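PDB 5E75: SusD-like protein BACOVA_02651, which binds polysaccharide at the cell surface and probably captures xyloglucan before it is transported into the periplasm for degradation. Local coordinates for residues D153-I158 / L192-W197; F157-L162 / G185-V190; T179-K184 / A215-E220. One frame throughout, in Å; residues are numbered along the deposited sequence.

Contact 1 (D153-I158 / L192-W197)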
ATOM      1  N   ASP A 153     -20.173 -10.172  -2.528  1.00 10.89           N
ATOM      2  CA  ASP A 153     -20.833  -8.980  -3.051  1.00 10.26           C
ATOM      3  C   ASP A 153     -19.821  -7.859  -3.244  1.00 10.24           C
ATOM      4  O   ASP A 153     -19.875  -7.130  -4.241  1.00  9.95           O
ATOM      5  CB  ASP A 153     -21.911  -8.443  -2.090  1.00 12.09           C
ATOM      6  CG  ASP A 153     -23.087  -9.379  -1.893  1.00 17.28           C
ATOM      7  OD1 ASP A 153     -23.736  -9.784  -2.873  1.00 15.69           O
ATOM      8  OD2 ASP A 153     -23.410  -9.635  -0.713  1.00 21.29           O
ATOM      9  N   VAL A 154     -18.930  -7.691  -2.265  1.00 10.02           N
ATOM     10  CA  VAL A 154     -17.943  -6.618  -2.284  1.00  9.18           C
ATOM     11  C   VAL A 154     -17.025  -6.830  -3.484  1.00  9.17           C
ATOM     12  O   VAL A 154     -16.784  -5.902  -4.257  1.00  9.51           O
ATOM     13  CB  VAL A 154     -17.171  -6.515  -0.957  1.00  9.24           C
ATOM     14  CG1 VAL A 154     -16.143  -5.387  -1.018  1.00 10.79           C
ATOM     15  CG2 VAL A 154     -18.129  -6.243   0.197  1.00 11.37           C
ATOM     16  N   PHE A 155     -16.579  -8.071  -3.701  1.00  7.98           N
ATOM     17  CA  PHE A 155     -15.790  -8.362  -4.889  1.00  9.46           C
ATOM     18  C   PHE A 155     -16.516  -7.980  -6.178  1.00  9.82           C
ATOM     19  O   PHE A 155     -15.930  -7.365  -7.063  1.00  9.82           O
ATOM     20  CB  PHE A 155     -15.431  -9.849  -4.973  1.00  9.59           C
ATOM     21  CG  PHE A 155     -14.111 -10.230  -4.343  1.00  9.81           C
ATOM     22  CD1 PHE A 155     -12.907  -9.779  -4.878  1.00 10.13           C
ATOM     23  CD2 PHE A 155     -14.067 -11.101  -3.276  1.00 12.13           C
ATOM     24  CE1 PHE A 155     -11.693 -10.162  -4.325  1.00 11.69           C
ATOM     25  CE2 PHE A 155     -12.858 -11.485  -2.723  1.00 10.58           C
ATOM     26  CZ  PHE A 155     -11.679 -11.013  -3.250  1.00 10.14           C
ATOM     27  N   GLN A 156     -17.780  -8.371  -6.309  1.00 10.40           N
ATOM     28  CA  GLN A 156     -18.504  -8.075  -7.537  1.00 10.39           C
ATOM     29  C   GLN A 156     -18.683  -6.568  -7.735  1.00  9.41           C
ATOM     30  O   GLN A 156     -18.583  -6.073  -8.855  1.00  9.60           O
ATOM     31  CB  GLN A 156     -19.853  -8.797  -7.538  1.00 10.59           C
ATOM     32  CG  GLN A 156     -20.623  -8.640  -8.837  1.00 13.02           C
ATOM     33  CD  GLN A 156     -19.957  -9.365  -9.974  1.00 15.01           C
ATOM     34  OE1 GLN A 156     -19.687 -10.565  -9.884  1.00 18.05           O
ATOM     35  NE2 GLN A 156     -19.650  -8.650 -11.042  1.00 14.39           N
ATOM     36  N   PHE A 157     -18.912  -5.832  -6.649  1.00  8.81           N
ATOM     37  CA  PHE A 157     -19.100  -4.384  -6.711  1.00  7.97           C
ATOM     38  C   PHE A 157     -17.811  -3.725  -7.214  1.00  9.22           C
ATOM     39  O   PHE A 157     -17.830  -2.842  -8.072  1.00 10.37           O
ATOM     40  CB  PHE A 157     -19.497  -3.907  -5.307  1.00 10.46           C
ATOM     41  CG  PHE A 157     -19.920  -2.472  -5.229  1.00  9.43           C
ATOM     42  CD1 PHE A 157     -18.984  -1.458  -5.111  1.00 12.63           C
ATOM     43  CD2 PHE A 157     -21.261  -2.140  -5.234  1.00 11.63           C
ATOM     44  CE1 PHE A 157     -19.375  -0.133  -5.027  1.00 11.57           C
ATOM     45  CE2 PHE A 157     -21.665  -0.827  -5.148  1.00 13.96           C
ATOM     46  CZ  PHE A 157     -20.723   0.187  -5.042  1.00 12.80           C
ATOM     47  N   ILE A 158     -16.682  -4.160  -6.664  1.00  7.98           N
ATOM     48  CA  ILE A 158     -15.374  -3.682  -7.092  1.00  9.05           C
ATOM     49  C   ILE A 158     -15.131  -3.970  -8.579  1.00  9.37           C
ATOM     50  O   ILE A 158     -14.729  -3.095  -9.341  1.00  8.92           O
ATOM     51  CB  ILE A 158     -14.269  -4.352  -6.246  1.00  8.45           C
ATOM     52  CG1 ILE A 158     -14.282  -3.846  -4.799  1.00  8.34           C
ATOM     53  CG2 ILE A 158     -12.891  -4.127  -6.835  1.00  9.72           C
ATOM     54  CD1 ILE A 158     -13.568  -4.767  -3.820  1.00  9.14           C
ATOM     55  N   LEU A 192      -6.993 -11.914  -9.240  1.00  8.68           N
ATOM     56  CA  LEU A 192      -6.046 -12.806  -8.579  1.00  9.33           C
ATOM     57  C   LEU A 192      -6.425 -13.012  -7.116  1.00  9.89           C
ATOM     58  O   LEU A 192      -6.395 -14.151  -6.605  1.00  9.80           O
ATOM     59  CB  LEU A 192      -4.603 -12.299  -8.699  1.00  8.20           C
ATOM     60  CG  LEU A 192      -3.525 -13.156  -8.020  1.00  9.61           C
ATOM     61  CD1 LEU A 192      -3.472 -14.575  -8.611  1.00 11.89           C
ATOM     62  CD2 LEU A 192      -2.185 -12.465  -8.118  1.00 10.15           C
ATOM     63  N   ALA A 193      -6.805 -11.927  -6.431  1.00  8.29           N
ATOM     64  CA  ALA A 193      -7.203 -12.030  -5.034  1.00  9.02           C
ATOM     65  C   ALA A 193      -8.454 -12.881  -4.864  1.00  9.44           C
ATOM     66  O   ALA A 193      -8.564 -13.641  -3.906  1.00  9.62           O
ATOM     67  CB  ALA A 193      -7.429 -10.626  -4.431  1.00  9.74           C
ATOM     68  N   ARG A 194      -9.414 -12.747  -5.780  1.00  8.94           N
ATOM     69  CA  ARG A 194     -10.641 -13.527  -5.675  1.00  9.53           C
ATOM     70  C   ARG A 194     -10.415 -15.017  -5.970  1.00 10.58           C
ATOM     71  O   ARG A 194     -11.109 -15.874  -5.408  1.00 12.02           O
ATOM     72  CB  ARG A 194     -11.740 -12.968  -6.591  1.00 10.73           C
ATOM     73  CG  ARG A 194     -13.108 -13.562  -6.254  1.00 11.20           C
ATOM     74  CD  ARG A 194     -14.255 -12.984  -7.061  1.00 11.75           C
ATOM     75  NE  ARG A 194     -14.217 -13.410  -8.450  1.00 11.20           N
ATOM     76  CZ  ARG A 194     -15.171 -13.149  -9.330  1.00 12.73           C
ATOM     77  NH1 ARG A 194     -16.246 -12.465  -8.948  1.00 12.93           N
ATOM     78  NH2 ARG A 194     -15.046 -13.585 -10.573  1.00 14.88           N
ATOM     79  N   SER A 195      -9.444 -15.313  -6.831  1.00  9.68           N
ATOM     80  CA  SER A 195      -9.297 -16.664  -7.373  1.00 10.17           C
ATOM     81  C   SER A 195      -9.236 -17.722  -6.271  1.00 11.77           C
ATOM     82  O   SER A 195      -9.878 -18.759  -6.384  1.00 12.38           O
ATOM     83  CB  SER A 195      -8.089 -16.771  -8.306  1.00 11.74           C
ATOM     84  OG  SER A 195      -6.864 -16.649  -7.603  1.00 12.32           O
ATOM     85  N   GLY A 196      -8.482 -17.463  -5.207  1.00 10.95           N
ATOM     86  CA  GLY A 196      -8.331 -18.431  -4.135  1.00 12.34           C
ATOM     87  C   GLY A 196      -9.114 -18.127  -2.873  1.00 11.25           C
ATOM     88  O   GLY A 196      -8.981 -18.823  -1.867  1.00 13.54           O
ATOM     89  N   TRP A 197      -9.926 -17.074  -2.910  1.00 10.15           N
ATOM     90  CA  TRP A 197     -10.512 -16.522  -1.685  1.00 11.38           C
ATOM     91  C   TRP A 197     -11.587 -17.427  -1.121  1.00 13.10           C
ATOM     92  O   TRP A 197     -12.635 -17.586  -1.718  1.00 14.18           O
ATOM     93  CB  TRP A 197     -11.054 -15.131  -2.002  1.00 12.29           C
ATOM     94  CG  TRP A 197     -11.573 -14.280  -0.862  1.00 10.00           C
ATOM     95  CD1 TRP A 197     -12.790 -14.381  -0.246  1.00 11.33           C
ATOM     96  CD2 TRP A 197     -10.928 -13.136  -0.289  1.00  9.57           C
ATOM     97  NE1 TRP A 197     -12.935 -13.382   0.687  1.00 11.46           N
ATOM     98  CE2 TRP A 197     -11.802 -12.613   0.685  1.00 10.05           C
ATOM     99  CE3 TRP A 197      -9.708 -12.506  -0.508  1.00 10.01           C
ATOM    100  CZ2 TRP A 197     -11.482 -11.489   1.445  1.00 10.29           C
ATOM    101  CZ3 TRP A 197      -9.383 -11.391   0.270  1.00  9.74           C
ATOM    102  CH2 TRP A 197     -10.279 -10.896   1.220  1.00 10.75           C
TER
HETATM  103  O   HOH W   1     -18.113 -12.250 -11.194  1.00 23.86           O

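Contact 2 (F157-L162 / G185-V190). With EDO (1,2-ethanediol), chain C.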
ATOM      1  N   PHE A 157     -18.912  -5.832  -6.649  1.00  8.81           N
ATOM      2  CA  PHE A 157     -19.100  -4.384  -6.711  1.00  7.97           C
ATOM      3  C   PHE A 157     -17.811  -3.725  -7.214  1.00  9.22           C
ATOM      4  O   PHE A 157     -17.830  -2.842  -8.072  1.00 10.37           O
ATOM      5  CB  PHE A 157     -19.497  -3.907  -5.307  1.00 10.46           C
ATOM      6  CG  PHE A 157     -19.920  -2.472  -5.229  1.00  9.43           C
ATOM      7  CD1 PHE A 157     -18.984  -1.458  -5.111  1.00 12.63           C
ATOM      8  CD2 PHE A 157     -21.261  -2.140  -5.234  1.00 11.63           C
ATOM      9  CE1 PHE A 157     -19.375  -0.133  -5.027  1.00 11.57           C
ATOM     10  CE2 PHE A 157     -21.665  -0.827  -5.148  1.00 13.96           C
ATOM     11  CZ  PHE A 157     -20.723   0.187  -5.042  1.00 12.80           C
ATOM     12  N   ILE A 158     -16.682  -4.160  -6.664  1.00  7.98           N
ATOM     13  CA  ILE A 158     -15.374  -3.682  -7.092  1.00  9.05           C
ATOM     14  C   ILE A 158     -15.131  -3.970  -8.579  1.00  9.37           C
ATOM     15  O   ILE A 158     -14.729  -3.095  -9.341  1.00  8.92           O
ATOM     16  CB  ILE A 158     -14.269  -4.352  -6.246  1.00  8.45           C
ATOM     17  CG1 ILE A 158     -14.282  -3.846  -4.799  1.00  8.34           C
ATOM     18  CG2 ILE A 158     -12.891  -4.127  -6.835  1.00  9.72           C
ATOM     19  CD1 ILE A 158     -13.568  -4.767  -3.820  1.00  9.14           C
ATOM     20  N   ILE A 159     -15.419  -5.201  -8.994  1.00  9.23           N
ATOM     21  CA  ILE A 159     -15.260  -5.589 -10.395  1.00  9.40           C
ATOM     22  C   ILE A 159     -16.125  -4.725 -11.331  1.00 10.92           C
ATOM     23  O   ILE A 159     -15.664  -4.257 -12.387  1.00  9.83           O
ATOM     24  CB  ILE A 159     -15.544  -7.104 -10.587  1.00 10.58           C
ATOM     25  CG1 ILE A 159     -14.419  -7.940  -9.967  1.00 10.46           C
ATOM     26  CG2 ILE A 159     -15.703  -7.457 -12.073  1.00 11.85           C
ATOM     27  CD1 ILE A 159     -14.798  -9.400  -9.741  1.00 11.27           C
ATOM     28  N   ASN A 160     -17.366  -4.483 -10.938  1.00  9.77           N
ATOM     29  CA  ASN A 160     -18.249  -3.681 -11.774  1.00 10.39           C
ATOM     30  C   ASN A 160     -17.709  -2.261 -11.945  1.00  9.59           C
ATOM     31  O   ASN A 160     -17.726  -1.698 -13.047  1.00  9.39           O
ATOM     32  CB  ASN A 160     -19.659  -3.614 -11.178  1.00  9.71           C
ATOM     33  CG  ASN A 160     -20.413  -4.930 -11.270  1.00 11.19           C
ATOM     34  OD1 ASN A 160     -19.968  -5.889 -11.916  1.00 13.38           O
ATOM     35  ND2 ASN A 160     -21.557  -4.986 -10.591  1.00 12.63           N
ATOM     36  N   ASP A 161     -17.223  -1.682 -10.857  1.00  9.22           N
ATOM     37  CA  ASP A 161     -16.652  -0.342 -10.896  1.00  9.52           C
ATOM     38  C   ASP A 161     -15.405  -0.315 -11.787  1.00 10.43           C
ATOM     39  O   ASP A 161     -15.236   0.591 -12.620  1.00  9.01           O
ATOM     40  CB  ASP A 161     -16.256   0.143  -9.498  1.00  9.19           C
ATOM     41  CG  ASP A 161     -17.396   0.770  -8.720  1.00 10.88           C
ATOM     42  OD1 ASP A 161     -18.490   1.003  -9.295  1.00 12.77           O
ATOM     43  OD2 ASP A 161     -17.199   1.055  -7.528  1.00 11.98           O
ATOM     44  N   LEU A 162     -14.531  -1.300 -11.622  1.00  9.19           N
ATOM     45  CA  LEU A 162     -13.340  -1.355 -12.445  1.00  9.45           C
ATOM     46  C   LEU A 162     -13.649  -1.580 -13.926  1.00  9.67           C
ATOM     47  O   LEU A 162     -12.957  -1.031 -14.793  1.00 10.24           O
ATOM     48  CB  LEU A 162     -12.383  -2.425 -11.912  1.00  9.51           C
ATOM     49  CG  LEU A 162     -11.765  -2.059 -10.564  1.00  9.80           C
ATOM     50  CD1 LEU A 162     -11.058  -3.252  -9.957  1.00 10.63           C
ATOM     51  CD2 LEU A 162     -10.812  -0.893 -10.694  1.00 10.00           C
ATOM     52  N   GLY A 185      -4.785  -2.818 -14.301  1.00  8.55           N
ATOM     53  CA  GLY A 185      -3.848  -3.341 -13.318  1.00  9.14           C
ATOM     54  C   GLY A 185      -4.508  -3.682 -11.994  1.00  9.96           C
ATOM     55  O   GLY A 185      -4.253  -4.743 -11.407  1.00 10.17           O
ATOM     56  N   ILE A 186      -5.362  -2.784 -11.504  1.00  9.05           N
ATOM     57  CA  ILE A 186      -6.108  -3.072 -10.276  1.00  9.38           C
ATOM     58  C   ILE A 186      -7.036  -4.270 -10.487  1.00 10.05           C
ATOM     59  O   ILE A 186      -7.135  -5.144  -9.639  1.00  9.15           O
ATOM     60  CB  ILE A 186      -6.920  -1.845  -9.774  1.00  9.91           C
ATOM     61  CG1 ILE A 186      -5.996  -0.645  -9.509  1.00 14.43           C
ATOM     62  CG2 ILE A 186      -7.725  -2.190  -8.520  1.00 10.52           C
ATOM     63  CD1 ILE A 186      -5.193  -0.706  -8.281  1.00 17.22           C
ATOM     64  N   LEU A 187      -7.713  -4.314 -11.631  1.00  8.72           N
ATOM     65  CA  LEU A 187      -8.622  -5.412 -11.911  1.00  8.83           C
ATOM     66  C   LEU A 187      -7.908  -6.770 -11.949  1.00  7.66           C
ATOM     67  O   LEU A 187      -8.424  -7.765 -11.431  1.00  8.91           O
ATOM     68  CB  LEU A 187      -9.397  -5.126 -13.205  1.00  9.93           C
ATOM     69  CG  LEU A 187     -10.495  -6.111 -13.591  1.00 10.12           C
ATOM     70  CD1 LEU A 187     -11.504  -6.292 -12.465  1.00 10.52           C
ATOM     71  CD2 LEU A 187     -11.191  -5.573 -14.833  1.00 12.66           C
ATOM     72  N   ALA A 188      -6.689  -6.788 -12.488  1.00  9.14           N
ATOM     73  CA  ALA A 188      -5.890  -8.006 -12.464  1.00  7.73           C
ATOM     74  C   ALA A 188      -5.634  -8.447 -11.020  1.00  9.34           C
ATOM     75  O   ALA A 188      -5.741  -9.645 -10.694  1.00 10.10           O
ATOM     76  CB  ALA A 188      -4.590  -7.802 -13.200  1.00  9.76           C
ATOM     77  N   LYS A 189      -5.294  -7.486 -10.159  1.00  8.82           N
ATOM     78  CA  LYS A 189      -5.041  -7.774  -8.747  1.00  8.64           C
ATOM     79  C   LYS A 189      -6.290  -8.309  -8.056  1.00  7.92           C
ATOM     80  O   LYS A 189      -6.218  -9.205  -7.220  1.00  9.35           O
ATOM     81  CB  LYS A 189      -4.516  -6.538  -8.002  1.00 10.24           C
ATOM     82  CG  LYS A 189      -3.143  -6.082  -8.432  1.00 13.64           C
ATOM     83  CD  LYS A 189      -2.671  -4.907  -7.607  1.00 13.54           C
ATOM     84  CE  LYS A 189      -2.546  -5.243  -6.142  1.00 13.49           C
ATOM     85  NZ  LYS A 189      -1.844  -4.130  -5.415  1.00 17.59           N
ATOM     86  N   VAL A 190      -7.443  -7.742  -8.400  1.00  8.59           N
ATOM     87  CA  VAL A 190      -8.715  -8.157  -7.810  1.00  7.61           C
ATOM     88  C   VAL A 190      -9.077  -9.594  -8.225  1.00  8.90           C
ATOM     89  O   VAL A 190      -9.443 -10.407  -7.377  1.00  8.84           O
ATOM     90  CB  VAL A 190      -9.834  -7.142  -8.161  1.00  8.45           C
ATOM     91  CG1 VAL A 190     -11.185  -7.654  -7.704  1.00 10.69           C
ATOM     92  CG2 VAL A 190      -9.546  -5.801  -7.514  1.00  8.71           C
TER
HETATM   93  C1  EDO C 602      -5.383  -1.846  -4.867  1.00 19.77           C
HETATM   94  O1  EDO C 602      -4.450  -2.597  -4.096  1.00 23.84           O
HETATM   95  C2  EDO C 602      -5.978  -0.712  -4.042  1.00 21.04           C
HETATM   96  O2  EDO C 602      -7.103  -1.160  -3.283  1.00 15.39           O

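Contact 3 (T179-K184 / A215-E220)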
ATOM      1  N   THR A 179      -5.314   6.345 -15.896  1.00 11.42           N
ATOM      2  CA  THR A 179      -5.555   5.819 -17.228  1.00 11.03           C
ATOM      3  C   THR A 179      -6.258   4.468 -17.154  1.00 11.33           C
ATOM      4  O   THR A 179      -6.373   3.856 -16.087  1.00 11.40           O
ATOM      5  CB  THR A 179      -4.247   5.587 -17.972  1.00 13.05           C
ATOM      6  OG1 THR A 179      -3.496   4.566 -17.295  1.00 13.49           O
ATOM      7  CG2 THR A 179      -3.416   6.874 -18.048  1.00 12.59           C
ATOM      8  N   SER A 180      -6.697   3.967 -18.296  1.00 10.43           N
ATOM      9  CA  SER A 180      -7.267   2.631 -18.333  1.00  9.90           C
ATOM     10  C   SER A 180      -6.251   1.548 -17.954  1.00 10.72           C
ATOM     11  O   SER A 180      -6.651   0.496 -17.478  1.00 10.79           O
ATOM     12  CB  SER A 180      -7.879   2.327 -19.693  1.00 13.24           C
ATOM     13  OG  SER A 180      -6.959   2.581 -20.729  1.00 13.25           O
ATOM     14  N   TRP A 181      -4.951   1.811 -18.125  1.00 10.85           N
ATOM     15  CA  TRP A 181      -3.932   0.860 -17.681  1.00 10.18           C
ATOM     16  C   TRP A 181      -3.964   0.676 -16.169  1.00 10.74           C
ATOM     17  O   TRP A 181      -3.773  -0.447 -15.673  1.00 10.91           O
ATOM     18  CB  TRP A 181      -2.528   1.300 -18.117  1.00 11.84           C
ATOM     19  CG  TRP A 181      -2.397   1.517 -19.582  1.00 11.42           C
ATOM     20  CD1 TRP A 181      -2.114   2.698 -20.201  1.00 14.43           C
ATOM     21  CD2 TRP A 181      -2.536   0.537 -20.622  1.00 13.29           C
ATOM     22  NE1 TRP A 181      -2.080   2.520 -21.559  1.00 15.22           N
ATOM     23  CE2 TRP A 181      -2.335   1.208 -21.846  1.00 13.96           C
ATOM     24  CE3 TRP A 181      -2.809  -0.832 -20.638  1.00 14.82           C
ATOM     25  CZ2 TRP A 181      -2.403   0.556 -23.070  1.00 13.90           C
ATOM     26  CZ3 TRP A 181      -2.865  -1.477 -21.868  1.00 14.44           C
ATOM     27  CH2 TRP A 181      -2.673  -0.776 -23.060  1.00 13.44           C
ATOM     28  N   ALA A 182      -4.189   1.760 -15.431  1.00  9.88           N
ATOM     29  CA  ALA A 182      -4.322   1.662 -13.986  1.00 10.09           C
ATOM     30  C   ALA A 182      -5.529   0.802 -13.611  1.00 10.08           C
ATOM     31  O   ALA A 182      -5.445  -0.063 -12.747  1.00  9.85           O
ATOM     32  CB  ALA A 182      -4.457   3.047 -13.371  1.00 11.08           C
ATOM     33  N   ALA A 183      -6.664   1.031 -14.267  1.00  9.44           N
ATOM     34  CA  ALA A 183      -7.868   0.249 -13.991  1.00  9.00           C
ATOM     35  C   ALA A 183      -7.648  -1.233 -14.311  1.00  8.66           C
ATOM     36  O   ALA A 183      -8.055  -2.097 -13.546  1.00  9.46           O
ATOM     37  CB  ALA A 183      -9.066   0.794 -14.769  1.00 10.97           C
ATOM     38  N   LYS A 184      -7.005  -1.526 -15.433  1.00  9.13           N
ATOM     39  CA  LYS A 184      -6.728  -2.907 -15.791  1.00  8.73           C
ATOM     40  C   LYS A 184      -5.779  -3.564 -14.775  1.00  8.61           C
ATOM     41  O   LYS A 184      -5.950  -4.736 -14.427  1.00  9.77           O
ATOM     42  CB  LYS A 184      -6.115  -2.997 -17.186  1.00  9.62           C
ATOM     43  CG  LYS A 184      -7.050  -2.637 -18.318  1.00 11.50           C
ATOM     44  CD  LYS A 184      -6.362  -2.669 -19.683  1.00 12.91           C
ATOM     45  CE  LYS A 184      -7.376  -2.402 -20.798  1.00 14.45           C
ATOM     46  NZ  LYS A 184      -6.715  -2.284 -22.136  1.00 16.28           N
ATOM     47  N   ALA A 215      -3.467  -8.344 -16.678  1.00 11.08           N
ATOM     48  CA  ALA A 215      -2.099  -7.994 -16.337  1.00  9.75           C
ATOM     49  C   ALA A 215      -1.194  -8.045 -17.575  1.00 10.04           C
ATOM     50  O   ALA A 215      -0.364  -7.170 -17.772  1.00 10.93           O
ATOM     51  CB  ALA A 215      -1.557  -8.905 -15.233  1.00 11.37           C
ATOM     52  N   SER A 216      -1.373  -9.058 -18.422  1.00 10.43           N
ATOM     53  CA  SER A 216      -0.527  -9.180 -19.611  1.00 11.50           C
ATOM     54  C   SER A 216      -0.741  -8.001 -20.549  1.00 11.99           C
ATOM     55  O   SER A 216       0.198  -7.496 -21.143  1.00 12.99           O
ATOM     56  CB  SER A 216      -0.759 -10.498 -20.346  1.00 15.39           C
ATOM     57  OG  SER A 216      -2.053 -10.583 -20.866  1.00 20.04           O
ATOM     58  N   ASP A 217      -1.989  -7.539 -20.661  1.00 12.13           N
ATOM     59  CA  ASP A 217      -2.288  -6.384 -21.511  1.00 12.61           C
ATOM     60  C   ASP A 217      -1.465  -5.169 -21.032  1.00 11.28           C
ATOM     61  O   ASP A 217      -0.782  -4.507 -21.812  1.00 12.16           O
ATOM     62  CB  ASP A 217      -3.798  -6.126 -21.478  1.00 11.99           C
ATOM     63  CG  ASP A 217      -4.255  -5.089 -22.482  1.00 15.34           C
ATOM     64  OD1 ASP A 217      -3.537  -4.804 -23.461  1.00 14.89           O
ATOM     65  OD2 ASP A 217      -5.374  -4.573 -22.276  1.00 16.98           O
ATOM     66  N   VAL A 218      -1.488  -4.899 -19.728  1.00 11.87           N
ATOM     67  CA  VAL A 218      -0.704  -3.793 -19.187  1.00 11.89           C
ATOM     68  C   VAL A 218       0.797  -3.993 -19.418  1.00 10.98           C
ATOM     69  O   VAL A 218       1.493  -3.097 -19.898  1.00 12.16           O
ATOM     70  CB  VAL A 218      -0.979  -3.600 -17.684  1.00 10.34           C
ATOM     71  CG1 VAL A 218      -0.126  -2.479 -17.111  1.00 12.88           C
ATOM     72  CG2 VAL A 218      -2.462  -3.304 -17.438  1.00 12.03           C
ATOM     73  N   CYS A 219       1.297  -5.167 -19.064  1.00 11.37           N
ATOM     74  CA  CYS A 219       2.722  -5.429 -19.168  1.00 11.27           C
ATOM     75  C   CYS A 219       3.231  -5.349 -20.599  1.00 11.51           C
ATOM     76  O   CYS A 219       4.275  -4.752 -20.868  1.00 12.54           O
ATOM     77  CB  CYS A 219       3.038  -6.811 -18.586  1.00 11.20           C
ATOM     78  SG  CYS A 219       2.763  -6.955 -16.802  1.00 12.28           S
ATOM     79  N   GLU A 220       2.508  -5.983 -21.513  1.00 11.73           N
ATOM     80  CA  GLU A 220       2.953  -6.083 -22.904  1.00 13.21           C
ATOM     81  C   GLU A 220       2.619  -4.883 -23.777  1.00 14.26           C
ATOM     82  O   GLU A 220       3.395  -4.571 -24.681  1.00 16.57           O
ATOM     83  CB  GLU A 220       2.361  -7.321 -23.576  1.00 12.87           C
ATOM     84  CG  GLU A 220       2.653  -8.653 -22.888  1.00 14.43           C
ATOM     85  CD  GLU A 220       4.063  -9.200 -23.094  1.00 11.40           C
ATOM     86  OE1 GLU A 220       4.963  -8.479 -23.577  1.00 15.08           O
ATOM     87  OE2 GLU A 220       4.244 -10.384 -22.733  1.00 13.29           O
TER

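Contact 1 (D153-I158 / L192-W197)
Phe155 holds chi1 at -92°, away from a staggered value, which turns one face of its phenyl to the Arg194 methylenes and its edge to the indole of Trp197; Arg194 and Trp197 both carry CG trans to their own backbone N. The CE2 corner of the phenyl points at the indole face, a T-shaped pair with planes at 88° and the ring centroid 4.9 Å from that of the indole's five-membered ring; Phe155 CE2 comes to 3.5 Å from Trp197 CD2. One face of the same phenyl takes a CH-pi contact from Arg194, whose CB lies 3.8 Å from the ring centroid, and the arginine's CG and CD continue back over the ring toward Phe155 CB. Beyond this apolar part the arginine chain bends at chi3. Arg194 NH1 donates at 2.9 Å to a water that in turn donates to Gln156 OE1, while Gln156 NE2 bonds Asn160 OD1. Arg194 NH2 is salt-bridged to Asp207, and Trp197 NE1 bonds Glu151. Without the ring, as with an alanine here, a gap would probably open between the indole face and the arginine methylenes, leaving Trp197 freer to turn. The T-shaped pair and the CH-pi contact join helix 151-168 to the last turn of helix 180-195 and the loop just after it, in the TPR-like helical part of the SusD fold.

Contact 2 (F157-L162 / G185-V190)
Leu162 CD1 sits among three residues of the facing helix: it is 3.8 Å from Ile186 CG2, 3.8 Å from Val190 CG2 and equally close to the backbone CA of Leu187. It is the central methyl of an antiparallel pair of successive helices in the TPR-like part of the SusD fold, in which segments 157-162 and 185-190 run at 158° with axes 10.1 Å apart. One turn back along the first helix, Ile158 and Ile159 both pack on Val190. The valine's CG2 meets Ile158 CG2 at 3.8 Å, and Val190 CG1 lies 4.0 Å from Ile159 CG1. Ile159 CG1 also approaches Leu187 CD1, the two side chains crossing at about a right angle.

The torsions sort these branches. Ile158 turns CG2 trans to its backbone N, which sets that methyl against the valine, and Leu187 does the same with CG (chi1 -174°), bringing CD1 against Leu162. Every residue that touches is buried and aliphatic, so the interface is held by close packing.

Further out, helix 103-125 lays Tyr121 against Ile158 and Leu115 and Ala118 against Leu162, and its Arg114 and Arg117 form salt bridges to Asp161, while Tyr214 of helix 205-221 backs Leu187. Beside the interface, Lys189 NZ is salt-bridged to Asp362 and makes a weak hydrogen bond of 3.3 Å to O1 of a 1,2-ethanediol, probably from the crystallisation liquor, whose C1 rests 3.6 Å from Ile186 CD1.

Contact 3 (T179-K184 / A215-E220)
Trp181 and Lys184 approach Asp217 from different directions. The indole presents its rim to the carboxylate, with Asp217 CG near the ring plane and the two flat groups 72° apart; Trp181 CZ3 stands 3.7 Å from Asp217 OD1. Lys184 is fully extended beyond CG, and this straight chain brings Lys184 NZ to 2.7 Å from Asp217 OD2, a salt bridge in which OD2 is met on its syn side, 26° out of the carboxylate plane. Asp217 has CG trans to its backbone N (chi1 -171°), which swings the carboxylate out to the lysine. Its other oxygen, OD1, accepts from Asn221, so both oxygens are engaged and the group is probably fixed in rotation. These contacts join two consecutive helices of the TPR-like region, 180-195 and 205-221, whose short segments run at 140° with axes 9.3 Å apart. Val218 packs beside the salt bridge, against backbone and side chains of helix 180-195. Val218 CG2 lies 3.6 Å from Trp181 O and 3.7 Å from Lys184 CB, and it also comes to 4.1 Å from Trp181 CE3. Leu360 of helix 360-372 also touches Val218. At the start of helix 180-195, Thr179 is the N-cap, its OG1 accepting weak bonds from Trp181 N and Ala182 N.

Helix 180-195 takes part in all three contacts. Contacts 1 and 2 set it against helix 151-168 and contact 3 sets it against helix 205-221, so three successive helices are packed in series. Contacts 1 and 2 are both buried; in contact 2 every touching residue is buried and aliphatic, whereas contact 1, 8 Å away between centres, continues the same interface with aromatic rings and a partly exposed, water-bridged polar margin. The two touch where Arg194 NH1 lies 3.5 Å from Ile159 CD1. Contact 3 is only partly buried and relies on a salt bridge beside its apolar packing. It meets contact 2 where Ala188 CB packs on Ala215 N, but does not touch contact 1.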